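Local coordinates for putative DNA binding protein (Bacteroides thetaiotaomicron VPI-5482, PDB 3HTN), which is of unconfirmed biochemical function but binds metal ions and, as a trimeric protein with a PCC (DUF296) domain, may bind DNA, at residues K30-F35 with G121-E126; N16-S21 with K39-G44; G53-R58 with L96-G101. All coordinates share one frame; numbering follows the deposited sequence. Where two conformers were deposited one is given.

Contact 1 (K30-F35 with G121-E126)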
ATOM      1  N   LYS A  30     -19.102   1.205  -3.807  1.00 15.10           N
ATOM      2  CA  LYS A  30     -20.408   1.566  -3.277  1.00 17.66           C
ATOM      3  C   LYS A  30     -20.458   1.304  -1.765  1.00 15.01           C
ATOM      4  O   LYS A  30     -20.934   2.134  -0.998  1.00 17.56           O
ATOM      5  CB  LYS A  30     -21.493   0.744  -3.975  1.00 18.42           C
ATOM      6  CG  LYS A  30     -22.953   1.081  -3.601  1.00 22.46           C
ATOM      7  CD  LYS A  30     -23.918   0.104  -4.243  1.00 25.47           C
ATOM      8  CE  LYS A  30     -25.341   0.276  -3.694  1.00 30.53           C
ATOM      9  NZ  LYS A  30     -26.293  -0.743  -4.261  1.00 35.55           N
ATOM     10  N   ALA A  31     -19.978   0.139  -1.351  1.00 15.34           N
ATOM     11  CA  ALA A  31     -19.989  -0.224   0.055  1.00 14.05           C
ATOM     12  C   ALA A  31     -19.118   0.702   0.891  1.00 16.55           C
ATOM     13  O   ALA A  31     -19.515   1.150   1.966  1.00 15.77           O
ATOM     14  CB  ALA A  31     -19.572  -1.685   0.252  1.00 16.88           C
ATOM     15  N   LEU A  32     -17.919   0.983   0.414  1.00 15.88           N
ATOM     16  CA  LEU A  32     -17.033   1.892   1.163  1.00 15.76           C
ATOM     17  C   LEU A  32     -17.611   3.284   1.258  1.00 16.09           C
ATOM     18  O   LEU A  32     -17.496   3.933   2.312  1.00 16.92           O
ATOM     19  CB  LEU A  32     -15.630   1.915   0.569  1.00 15.37           C
ATOM     20  CG  LEU A  32     -14.831   0.626   0.737  1.00 17.05           C
ATOM     21  CD1 LEU A  32     -13.621   0.603  -0.195  1.00 18.57           C
ATOM     22  CD2 LEU A  32     -14.355   0.387   2.190  1.00 17.65           C
ATOM     23  N   ASN A  33     -18.218   3.766   0.177  0.50 16.84           N
ATOM     24  CA  ASN A  33     -18.890   5.068   0.205  0.50 16.88           C
ATOM     25  C   ASN A  33     -19.956   5.074   1.283  0.50 15.54           C
ATOM     26  O   ASN A  33     -19.981   5.958   2.144  0.50 13.86           O
ATOM     27  CB  ASN A  33     -19.523   5.414  -1.157  0.50 18.02           C
ATOM     28  CG  ASN A  33     -18.537   6.041  -2.122  0.50 18.57           C
ATOM     29  OD1 ASN A  33     -18.182   7.210  -1.990  0.50 22.97           O
ATOM     30  ND2 ASN A  33     -18.114   5.278  -3.111  0.50 21.60           N
ATOM     31  N   ALA A  34     -20.791   4.040   1.265  1.00 15.36           N
ATOM     32  CA  ALA A  34     -21.899   3.909   2.214  1.00 15.35           C
ATOM     33  C   ALA A  34     -21.403   3.854   3.667  1.00 17.53           C
ATOM     34  O   ALA A  34     -22.010   4.465   4.563  1.00 17.04           O
ATOM     35  CB  ALA A  34     -22.714   2.669   1.884  1.00 17.41           C
ATOM     36  N   PHE A  35     -20.293   3.148   3.887  1.00 15.37           N
ATOM     37  CA  PHE A  35     -19.693   3.085   5.197  1.00 14.74           C
ATOM     38  C   PHE A  35     -19.267   4.456   5.711  1.00 14.01           C
ATOM     39  O   PHE A  35     -19.579   4.833   6.820  1.00 16.39           O
ATOM     40  CB  PHE A  35     -18.475   2.168   5.182  1.00 16.84           C
ATOM     41  CG  PHE A  35     -17.847   2.071   6.509  1.00 16.97           C
ATOM     42  CD1 PHE A  35     -18.424   1.288   7.464  1.00 18.35           C
ATOM     43  CD2 PHE A  35     -16.734   2.833   6.837  1.00 15.92           C
ATOM     44  CE1 PHE A  35     -17.903   1.231   8.732  1.00 19.39           C
ATOM     45  CE2 PHE A  35     -16.229   2.797   8.096  1.00 17.40           C
ATOM     46  CZ  PHE A  35     -16.799   1.979   9.040  1.00 16.50           C
ATOM     47  N   GLY A 121     -13.146  -9.430   1.738  1.00 16.69           N
ATOM     48  CA  GLY A 121     -12.918  -8.014   1.502  1.00 15.51           C
ATOM     49  C   GLY A 121     -12.626  -7.339   2.823  1.00 16.14           C
ATOM     50  O   GLY A 121     -13.546  -7.109   3.619  1.00 16.29           O
ATOM     51  N   GLU A 122     -11.351  -7.057   3.065  1.00 16.07           N
ATOM     52  CA  GLU A 122     -10.836  -6.710   4.400  1.00 16.24           C
ATOM     53  C   GLU A 122     -10.126  -5.387   4.311  1.00 14.33           C
ATOM     54  O   GLU A 122      -9.054  -5.307   3.735  1.00 14.56           O
ATOM     55  CB  GLU A 122      -9.893  -7.821   4.851  1.00 16.11           C
ATOM     56  CG  GLU A 122     -10.613  -9.164   4.978  1.00 16.21           C
ATOM     57  CD  GLU A 122      -9.712 -10.345   5.257  1.00 17.28           C
ATOM     58  OE1 GLU A 122      -8.528 -10.140   5.602  1.00 18.18           O
ATOM     59  OE2 GLU A 122     -10.225 -11.484   5.156  1.00 16.95           O
ATOM     60  N   PHE A 123     -10.749  -4.337   4.838  1.00 16.80           N
ATOM     61  CA  PHE A 123     -10.278  -2.974   4.662  1.00 16.41           C
ATOM     62  C   PHE A 123     -10.138  -2.259   5.977  1.00 20.02           C
ATOM     63  O   PHE A 123     -10.887  -2.545   6.912  1.00 23.54           O
ATOM     64  CB  PHE A 123     -11.228  -2.208   3.727  1.00 17.74           C
ATOM     65  CG  PHE A 123     -11.353  -2.869   2.405  1.00 16.48           C
ATOM     66  CD1 PHE A 123     -10.371  -2.681   1.449  1.00 19.61           C
ATOM     67  CD2 PHE A 123     -12.374  -3.747   2.136  1.00 19.39           C
ATOM     68  CE1 PHE A 123     -10.426  -3.341   0.251  1.00 20.24           C
ATOM     69  CE2 PHE A 123     -12.437  -4.398   0.929  1.00 19.56           C
ATOM     70  CZ  PHE A 123     -11.458  -4.215  -0.007  1.00 18.10           C
ATOM     71  N   VAL A 124      -9.130  -1.404   6.073  1.00 15.74           N
ATOM     72  CA  VAL A 124      -8.924  -0.566   7.242  1.00 17.18           C
ATOM     73  C   VAL A 124      -9.266   0.862   6.812  1.00 17.15           C
ATOM     74  O   VAL A 124      -8.683   1.383   5.840  1.00 16.62           O
ATOM     75  CB  VAL A 124      -7.491  -0.639   7.777  1.00 16.47           C
ATOM     76  CG1 VAL A 124      -7.339   0.262   9.014  1.00 18.19           C
ATOM     77  CG2 VAL A 124      -7.129  -2.098   8.132  1.00 19.65           C
ATOM     78  N   VAL A 125     -10.218   1.471   7.507  1.00 15.66           N
ATOM     79  CA  VAL A 125     -10.655   2.853   7.221  1.00 15.95           C
ATOM     80  C   VAL A 125     -10.246   3.702   8.406  1.00 16.56           C
ATOM     81  O   VAL A 125     -10.700   3.423   9.521  1.00 17.61           O
ATOM     82  CB  VAL A 125     -12.149   2.956   7.016  1.00 15.51           C
ATOM     83  CG1 VAL A 125     -12.578   4.431   6.765  1.00 20.06           C
ATOM     84  CG2 VAL A 125     -12.602   2.065   5.886  1.00 16.31           C
ATOM     85  N   GLU A 126      -9.353   4.662   8.192  1.00 16.70           N
ATOM     86  CA  GLU A 126      -8.955   5.588   9.237  1.00 18.22           C
ATOM     87  C   GLU A 126      -9.763   6.859   9.082  1.00 18.22           C
ATOM     88  O   GLU A 126      -9.883   7.383   7.984  1.00 16.81           O
ATOM     89  CB  GLU A 126      -7.484   5.942   9.174  1.00 18.93           C
ATOM     90  CG  GLU A 126      -7.060   6.832  10.344  1.00 26.03           C
ATOM     91  CD  GLU A 126      -5.576   7.111  10.399  1.00 30.38           C
ATOM     92  OE1 GLU A 126      -4.811   6.490   9.626  1.00 38.91           O
ATOM     93  OE2 GLU A 126      -5.179   7.968  11.221  1.00 37.54           O
TER
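With CG beside its backbone N and anti to the carbonyl carbon (chi1 -69°), Leu32 sends its CD2 methyl out from the helix toward Phe123 and Val125. One turn later Phe35 takes the other course: its CG is anti to the backbone N (chi1 -179°), carrying the CE2 edge across to the strand. Leu32 CD2 lies 4.3 Å from CB of Phe123, meeting the root of that side chain and standing obliquely to its ring. The same methyl comes within 4.4 Å of Val125 CG2. The valine splits its two branches between the helix residues, for its CG1 sits 4.2 Å from Phe35 CE2, at the edge of that ring and near its plane. Segments 30-35 and 121-126 run in broadly the same sense, their axes 33° apart and 11.3 Å at closest approach. As the crossover of a beta-alpha-beta unit, helix 28-39 runs antiparallel to strands 17-22 and 44-52, hence roughly along strand 120-127, which is slotted antiparallel between those two. Around the contact, Leu94 and Leu96 close over Leu32, while Tyr9, Tyr11 and Tyr18 meet Phe35 edge-to-face. Glu122, on the same strand, reaches a neighbouring subunit instead, where its OE1 takes a hydrogen bond from ND1 of His95, a metal ligand, and its OE2 forms a salt bridge to Arg134.

Contact 2 (N16-S21 with K39-G44). With SO4 (sulfate ion), chain F.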
ATOM      1  N   ASN A  16      -9.326   5.327  16.247  1.00 23.49           N
ATOM      2  CA  ASN A  16      -9.576   6.199  15.100  1.00 23.02           C
ATOM      3  C   ASN A  16      -9.751   5.431  13.783  1.00 22.14           C
ATOM      4  O   ASN A  16      -9.880   6.055  12.732  1.00 22.45           O
ATOM      5  CB  ASN A  16      -8.437   7.240  14.964  1.00 25.92           C
ATOM      6  CG  ASN A  16      -7.054   6.602  14.665  1.00 32.72           C
ATOM      7  OD1 ASN A  16      -6.831   5.416  14.904  1.00 42.51           O
ATOM      8  ND2 ASN A  16      -6.127   7.410  14.155  1.00 39.67           N
ATOM      9  N   LYS A  17      -9.763   4.097  13.852  1.00 19.48           N
ATOM     10  CA  LYS A  17      -9.898   3.255  12.686  1.00 19.68           C
ATOM     11  C   LYS A  17     -11.101   2.340  12.783  1.00 16.98           C
ATOM     12  O   LYS A  17     -11.651   2.105  13.865  1.00 17.82           O
ATOM     13  CB  LYS A  17      -8.638   2.403  12.533  1.00 20.76           C
ATOM     14  CG  LYS A  17      -7.422   3.243  12.221  1.00 25.68           C
ATOM     15  CD  LYS A  17      -6.189   2.410  11.988  1.00 27.87           C
ATOM     16  CE  LYS A  17      -4.950   3.284  12.022  1.00 35.31           C
ATOM     17  NZ  LYS A  17      -4.600   3.588  13.441  1.00 37.15           N
ATOM     18  N   TYR A  18     -11.490   1.826  11.628  1.00 16.74           N
ATOM     19  CA  TYR A  18     -12.510   0.819  11.519  1.00 16.09           C
ATOM     20  C   TYR A  18     -11.976  -0.296  10.647  1.00 16.69           C
ATOM     21  O   TYR A  18     -11.386  -0.043   9.617  1.00 16.98           O
ATOM     22  CB  TYR A  18     -13.771   1.355  10.868  1.00 18.15           C
ATOM     23  CG  TYR A  18     -14.451   2.483  11.585  1.00 19.02           C
ATOM     24  CD1 TYR A  18     -15.441   2.228  12.508  1.00 19.13           C
ATOM     25  CD2 TYR A  18     -14.148   3.817  11.292  1.00 19.60           C
ATOM     26  CE1 TYR A  18     -16.094   3.271  13.152  1.00 17.84           C
ATOM     27  CE2 TYR A  18     -14.797   4.849  11.923  1.00 21.51           C
ATOM     28  CZ  TYR A  18     -15.765   4.572  12.846  1.00 17.65           C
ATOM     29  OH  TYR A  18     -16.403   5.611  13.491  1.00 20.42           O
ATOM     30  N   ILE A  19     -12.189  -1.526  11.077  1.00 16.49           N
ATOM     31  CA  ILE A  19     -11.892  -2.681  10.262  1.00 15.86           C
ATOM     32  C   ILE A  19     -13.210  -3.008   9.594  1.00 16.35           C
ATOM     33  O   ILE A  19     -14.185  -3.319  10.286  1.00 17.96           O
ATOM     34  CB  ILE A  19     -11.388  -3.886  11.094  1.00 17.28           C
ATOM     35  CG1 ILE A  19     -10.197  -3.472  11.966  1.00 21.88           C
ATOM     36  CG2 ILE A  19     -11.044  -5.041  10.208  1.00 20.00           C
ATOM     37  CD1 ILE A  19      -9.157  -2.617  11.304  1.00 26.59           C
ATOM     38  N   VAL A  20     -13.233  -2.942   8.265  1.00 17.05           N
ATOM     39  CA  VAL A  20     -14.456  -3.154   7.505  1.00 16.23           C
ATOM     40  C   VAL A  20     -14.344  -4.427   6.695  1.00 16.33           C
ATOM     41  O   VAL A  20     -13.391  -4.596   5.938  1.00 20.65           O
ATOM     42  CB  VAL A  20     -14.747  -1.970   6.596  1.00 17.58           C
ATOM     43  CG1 VAL A  20     -16.048  -2.169   5.825  1.00 21.21           C
ATOM     44  CG2 VAL A  20     -14.774  -0.696   7.433  1.00 18.96           C
ATOM     45  N   SER A  21     -15.308  -5.325   6.903  1.00 16.01           N
ATOM     46  CA  SER A  21     -15.431  -6.563   6.168  1.00 16.63           C
ATOM     47  C   SER A  21     -16.624  -6.446   5.244  1.00 17.46           C
ATOM     48  O   SER A  21     -17.763  -6.459   5.686  1.00 17.12           O
ATOM     49  CB  SER A  21     -15.560  -7.732   7.128  1.00 17.11           C
ATOM     50  OG  SER A  21     -15.625  -8.932   6.407  1.00 18.02           O
ATOM     51  N   LYS A  39     -20.826   6.587   8.879  1.00 18.33           N
ATOM     52  CA  LYS A  39     -19.986   6.987  10.004  1.00 16.82           C
ATOM     53  C   LYS A  39     -19.607   8.463   9.988  1.00 18.43           C
ATOM     54  O   LYS A  39     -18.931   8.924  10.907  1.00 20.90           O
ATOM     55  CB  LYS A  39     -18.743   6.097  10.094  1.00 16.73           C
ATOM     56  CG  LYS A  39     -19.061   4.620  10.332  1.00 19.09           C
ATOM     57  CD  LYS A  39     -19.796   4.432  11.664  1.00 23.55           C
ATOM     58  CE  LYS A  39     -20.069   3.016  12.011  1.00 24.41           C
ATOM     59  NZ  LYS A  39     -20.812   2.951  13.318  1.00 25.17           N
ATOM     60  N   GLY A  40     -20.103   9.215   9.012  1.00 17.44           N
ATOM     61  CA  GLY A  40     -19.849  10.650   8.933  1.00 18.94           C
ATOM     62  C   GLY A  40     -18.381  10.991   8.787  1.00 20.05           C
ATOM     63  O   GLY A  40     -17.929  11.997   9.327  1.00 20.22           O
ATOM     64  N   ILE A  41     -17.637  10.167   8.044  1.00 17.31           N
ATOM     65  CA  ILE A  41     -16.197  10.361   7.930  1.00 17.56           C
ATOM     66  C   ILE A  41     -15.948  11.476   6.920  1.00 18.93           C
ATOM     67  O   ILE A  41     -16.354  11.386   5.772  1.00 19.72           O
ATOM     68  CB  ILE A  41     -15.480   9.095   7.513  1.00 16.60           C
ATOM     69  CG1 ILE A  41     -15.687   8.017   8.578  1.00 17.95           C
ATOM     70  CG2 ILE A  41     -14.012   9.386   7.355  1.00 18.12           C
ATOM     71  CD1 ILE A  41     -15.089   6.671   8.247  1.00 18.96           C
ATOM     72  N   LEU A  42     -15.299  12.532   7.384  1.00 19.66           N
ATOM     73  CA  LEU A  42     -15.060  13.715   6.563  1.00 18.22           C
ATOM     74  C   LEU A  42     -13.803  13.592   5.718  1.00 16.61           C
ATOM     75  O   LEU A  42     -13.745  14.120   4.606  1.00 16.88           O
ATOM     76  CB  LEU A  42     -14.952  14.935   7.484  1.00 18.76           C
ATOM     77  CG  LEU A  42     -16.140  15.206   8.409  1.00 18.90           C
ATOM     78  CD1 LEU A  42     -15.823  16.374   9.310  1.00 19.50           C
ATOM     79  CD2 LEU A  42     -17.373  15.460   7.561  1.00 20.90           C
ATOM     80  N   SER A  43     -12.787  12.949   6.290  1.00 16.89           N
ATOM     81  CA  SER A  43     -11.544  12.665   5.600  1.00 18.11           C
ATOM     82  C   SER A  43     -10.877  11.497   6.293  1.00 18.45           C
ATOM     83  O   SER A  43     -11.226  11.146   7.435  1.00 16.56           O
ATOM     84  CB  SER A  43     -10.612  13.880   5.551  1.00 16.20           C
ATOM     85  OG  SER A  43     -10.091  14.179   6.830  1.00 18.59           O
ATOM     86  N   GLY A  44      -9.940  10.875   5.581  1.00 17.31           N
ATOM     87  CA  GLY A  44      -9.323   9.672   6.094  1.00 16.63           C
ATOM     88  C   GLY A  44      -8.638   8.887   5.015  1.00 16.01           C
ATOM     89  O   GLY A  44      -8.428   9.372   3.919  1.00 15.19           O
TER
HETATM   90  S   SO4 F 203      -2.229   6.125  14.115  1.00 68.29           S
HETATM   91  O1  SO4 F 203      -3.619   6.427  13.785  1.00 74.70           O
HETATM   92  O2  SO4 F 203      -2.186   5.094  15.146  1.00 75.59           O
HETATM   93  O3  SO4 F 203      -1.568   7.329  14.611  1.00 74.93           O
HETATM   94  O4  SO4 F 203      -1.542   5.643  12.909  1.00 75.56           O
HETATM   95  O   HOH W   1     -16.412   8.038  12.434  1.00 30.76           O
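Tyr18 has CG of Lys39 over one face of its ring, 4.1 Å from Tyr18 CZ. The lysine bends at its second torsion (chi2 -62°), and from that kink CD and CE run out past the rim, with CE 4.1 Å from Tyr18 CE1. The ammonium ends beyond the ring, hydrogen-bonded to the hydroxyl of Tyr11. Ile41 runs past the tyrosine in the opposite direction, its CD1 4.1 Å from Tyr18 CE2 and oblique to the ring. A water fastens the phenol to the turn: Tyr18 OH donates to it at 2.6 Å, and it donates in turn to Lys39 O at 3.1 Å. Just beyond, Gly40, at positive phi, closes helix 28-39 with a Schellman motif.

Segment 16-21 also holds a sulfate, probably from the crystallisation liquor. Asn16 ND2 gives its O1 a nearly straight bond (2.7 Å, 174°), and Lys17 NZ reaches the same oxygen at 3.0 Å while also donating to Asn16 OD1. Asn16 of both neighbouring subunits and Lys17 of one of them also bind this ion; Lys17 NZ has a second charged partner in Glu126 of a neighbouring subunit.

In the fold, Tyr18 lies on strand 17-22, between strands 9-14 and 120-127, and segment 39-44 is the link from helix 28-39 into strand 44-52.

Contact 3 (G53-R58 with L96-G101)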
ATOM      1  N   GLY A  53     -14.466 -10.671  -8.522  1.00 13.72           N
ATOM      2  CA  GLY A  53     -14.869 -11.299  -9.783  1.00 15.55           C
ATOM      3  C   GLY A  53     -15.134 -10.362 -10.936  1.00 14.70           C
ATOM      4  O   GLY A  53     -15.408 -10.818 -12.066  1.00 16.70           O
ATOM      5  N   GLU A  54     -15.026  -9.059 -10.672  0.70 16.88           N
ATOM      6  CA  GLU A  54     -15.211  -8.038 -11.694  0.70 17.31           C
ATOM      7  C   GLU A  54     -14.507  -6.778 -11.210  0.70 15.81           C
ATOM      8  O   GLU A  54     -14.527  -6.477 -10.021  0.70 15.99           O
ATOM      9  CB  GLU A  54     -16.696  -7.790 -11.965  0.70 17.65           C
ATOM     10  CG  GLU A  54     -16.958  -6.955 -13.206  0.70 17.19           C
ATOM     11  CD  GLU A  54     -18.363  -7.127 -13.748  0.70 19.58           C
ATOM     12  OE1 GLU A  54     -18.834  -8.292 -13.852  0.70 26.63           O
ATOM     13  OE2 GLU A  54     -18.989  -6.097 -14.088  0.70 27.20           O
ATOM     14  N   LEU A  55     -13.868  -6.062 -12.132  1.00 13.74           N
ATOM     15  CA  LEU A  55     -13.120  -4.852 -11.830  1.00 13.89           C
ATOM     16  C   LEU A  55     -13.290  -3.848 -12.926  1.00 15.62           C
ATOM     17  O   LEU A  55     -13.198  -4.223 -14.088  1.00 15.67           O
ATOM     18  CB  LEU A  55     -11.630  -5.185 -11.788  1.00 15.07           C
ATOM     19  CG  LEU A  55     -10.642  -4.046 -11.546  1.00 14.74           C
ATOM     20  CD1 LEU A  55     -10.822  -3.413 -10.155  1.00 15.65           C
ATOM     21  CD2 LEU A  55      -9.217  -4.512 -11.759  1.00 15.59           C
ATOM     22  N   THR A  56     -13.497  -2.588 -12.565  1.00 13.57           N
ATOM     23  CA  THR A  56     -13.493  -1.521 -13.555  1.00 12.67           C
ATOM     24  C   THR A  56     -12.445  -0.494 -13.134  1.00 13.89           C
ATOM     25  O   THR A  56     -12.510   0.057 -12.027  1.00 14.88           O
ATOM     26  CB  THR A  56     -14.838  -0.839 -13.725  1.00 13.80           C
ATOM     27  OG1 THR A  56     -15.822  -1.835 -14.024  1.00 15.75           O
ATOM     28  CG2 THR A  56     -14.779   0.177 -14.885  1.00 13.90           C
ATOM     29  N   LEU A  57     -11.513  -0.226 -14.052  1.00 15.47           N
ATOM     30  CA  LEU A  57     -10.482   0.798 -13.907  1.00 14.90           C
ATOM     31  C   LEU A  57     -10.694   1.892 -14.908  1.00 15.85           C
ATOM     32  O   LEU A  57     -11.261   1.647 -15.971  1.00 15.77           O
ATOM     33  CB  LEU A  57      -9.096   0.196 -14.117  1.00 14.90           C
ATOM     34  CG  LEU A  57      -8.702  -0.985 -13.234  1.00 14.87           C
ATOM     35  CD1 LEU A  57      -7.346  -1.558 -13.676  1.00 14.47           C
ATOM     36  CD2 LEU A  57      -8.729  -0.607 -11.728  1.00 16.12           C
ATOM     37  N   ARG A  58     -10.252   3.103 -14.579  1.00 13.95           N
ATOM     38  CA  ARG A  58     -10.282   4.238 -15.497  1.00 14.90           C
ATOM     39  C   ARG A  58      -8.881   4.700 -15.815  1.00 14.58           C
ATOM     40  O   ARG A  58      -8.074   4.897 -14.901  1.00 15.79           O
ATOM     41  CB  ARG A  58     -11.041   5.407 -14.899  1.00 15.10           C
ATOM     42  CG  ARG A  58     -11.059   6.635 -15.798  1.00 15.41           C
ATOM     43  CD  ARG A  58     -12.069   7.647 -15.394  1.00 15.53           C
ATOM     44  NE  ARG A  58     -13.420   7.170 -15.627  1.00 14.99           N
ATOM     45  CZ  ARG A  58     -14.542   7.802 -15.274  1.00 17.75           C
ATOM     46  NH1 ARG A  58     -14.506   8.908 -14.576  1.00 21.06           N
ATOM     47  NH2 ARG A  58     -15.708   7.284 -15.567  1.00 18.64           N
ATOM     48  N   LEU A  96      -9.665   6.150  -4.931  1.00 14.80           N
ATOM     49  CA  LEU A  96      -9.134   4.827  -4.675  1.00 16.46           C
ATOM     50  C   LEU A  96      -8.407   4.322  -5.890  1.00 15.42           C
ATOM     51  O   LEU A  96      -8.920   4.395  -6.999  1.00 14.37           O
ATOM     52  CB  LEU A  96     -10.288   3.854  -4.358  1.00 15.93           C
ATOM     53  CG  LEU A  96     -11.262   4.256  -3.247  1.00 17.90           C
ATOM     54  CD1 LEU A  96     -12.363   3.199  -3.087  1.00 18.45           C
ATOM     55  CD2 LEU A  96     -10.504   4.508  -1.935  1.00 21.68           C
ATOM     56  N   HIS A  97      -7.195   3.829  -5.682  1.00 15.55           N
ATOM     57  CA  HIS A  97      -6.461   3.107  -6.683  1.00 14.96           C
ATOM     58  C   HIS A  97      -6.281   1.659  -6.229  1.00 15.19           C
ATOM     59  O   HIS A  97      -6.507   1.320  -5.063  1.00 14.96           O
ATOM     60  CB  HIS A  97      -5.106   3.769  -6.936  1.00 15.65           C
ATOM     61  CG  HIS A  97      -5.174   5.061  -7.688  1.00 15.17           C
ATOM     62  ND1 HIS A  97      -4.072   5.612  -8.302  1.00 16.35           N
ATOM     63  CD2 HIS A  97      -6.213   5.884  -7.968  1.00 14.94           C
ATOM     64  CE1 HIS A  97      -4.436   6.740  -8.901  1.00 15.72           C
ATOM     65  NE2 HIS A  97      -5.740   6.890  -8.768  1.00 15.06           N
ATOM     66  N   ILE A  98      -5.890   0.788  -7.140  1.00 14.46           N
ATOM     67  CA  ILE A  98      -5.856  -0.614  -6.831  1.00 13.96           C
ATOM     68  C   ILE A  98      -4.824  -1.312  -7.678  1.00 14.46           C
ATOM     69  O   ILE A  98      -4.524  -0.877  -8.794  1.00 14.75           O
ATOM     70  CB  ILE A  98      -7.270  -1.223  -7.059  1.00 14.10           C
ATOM     71  CG1 ILE A  98      -7.494  -2.571  -6.367  1.00 12.54           C
ATOM     72  CG2 ILE A  98      -7.635  -1.315  -8.588  1.00 16.39           C
ATOM     73  CD1 ILE A  98      -8.927  -3.073  -6.450  1.00 14.17           C
ATOM     74  N   THR A  99      -4.324  -2.428  -7.132  1.00 14.27           N
ATOM     75  CA  THR A  99      -3.443  -3.348  -7.771  1.00 13.95           C
ATOM     76  C   THR A  99      -4.061  -4.707  -7.577  1.00 14.50           C
ATOM     77  O   THR A  99      -4.434  -5.072  -6.434  1.00 14.47           O
ATOM     78  CB  THR A  99      -2.035  -3.336  -7.187  1.00 13.11           C
ATOM     79  OG1 THR A  99      -1.587  -1.977  -7.061  1.00 15.37           O
ATOM     80  CG2 THR A  99      -1.091  -4.178  -8.038  1.00 16.13           C
ATOM     81  N   VAL A 100      -4.219  -5.428  -8.670  1.00 14.88           N
ATOM     82  CA  VAL A 100      -4.782  -6.762  -8.645  1.00 14.12           C
ATOM     83  C   VAL A 100      -3.879  -7.781  -9.336  1.00 13.47           C
ATOM     84  O   VAL A 100      -3.093  -7.425 -10.198  1.00 14.36           O
ATOM     85  CB  VAL A 100      -6.193  -6.820  -9.277  1.00 16.11           C
ATOM     86  CG1 VAL A 100      -7.138  -5.836  -8.559  1.00 15.96           C
ATOM     87  CG2 VAL A 100      -6.127  -6.565 -10.790  1.00 16.42           C
ATOM     88  N   GLY A 101      -3.989  -9.042  -8.906  1.00 14.25           N
ATOM     89  CA  GLY A 101      -3.374 -10.194  -9.549  1.00 14.38           C
ATOM     90  C   GLY A 101      -4.387 -11.015 -10.285  1.00 14.03           C
ATOM     91  O   GLY A 101      -5.480 -11.291  -9.777  1.00 15.02           O
TER
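Leu57 and Ile98 meet most tightly here: Leu57 CD2 is 3.4 Å from Ile98 CG2, closer than usual van der Waals contact, with the two side chains crossing at about a right angle. The same isoleucine methyl lies 4.1 Å from Leu55 CD1. It comes to serve both leucines because CG1 is trans to the backbone N (chi1 -162°), which puts CG2 between the N and the carbonyl carbon. The other branch of Leu55 meets Val100 tip to tip, CD2 to CG2 at 3.8 Å.

Beyond this shell, Met76 and Ile78 of strand 76-88 and Leu108 and Leu112 of strand 107-117 pack round the cluster. Strand 107-117 lies between the two segments in sheet order, yet their directions differ by 123°: the sheet curls strongly, so that side chains from its one concave face meet across strand 107-117. His97, next to Ile98, binds nickel through NE2 together with His95, and its ND1 is hydrogen-bonded to Ile78 O of a neighbouring subunit.

No hydrogen bond or salt bridge links the two segments; what joins them is van der Waals packing and the burial of apolar side chains. The polar, metal-binding chemistry begins one residue away along strand 91-101.

How the contacts relate
All three contacts draw on the one large antiparallel sheet. All are largely buried; contacts 1 and 3 are wholly apolar, while contact 2 lies nearer the surface, with a partly exposed lysine and a bridging water, beside the shared sulfate. Contacts 1 and 2 hold the same elements: strands 17-22 and 120-127 are neighbours, bonded from Tyr18 N to Val125 O, and helix 28-39 supplies one side of contact 1 and runs into the turn of contact 2. Contact 3, nested within the loop that contact 1 closes, joins it where Leu32 CD1 lies 4.1 Å from Leu96 CD1. Contacts 2 and 3 do not touch, their centres about 21 Å apart, and contact 3 alone holds a metal ligand.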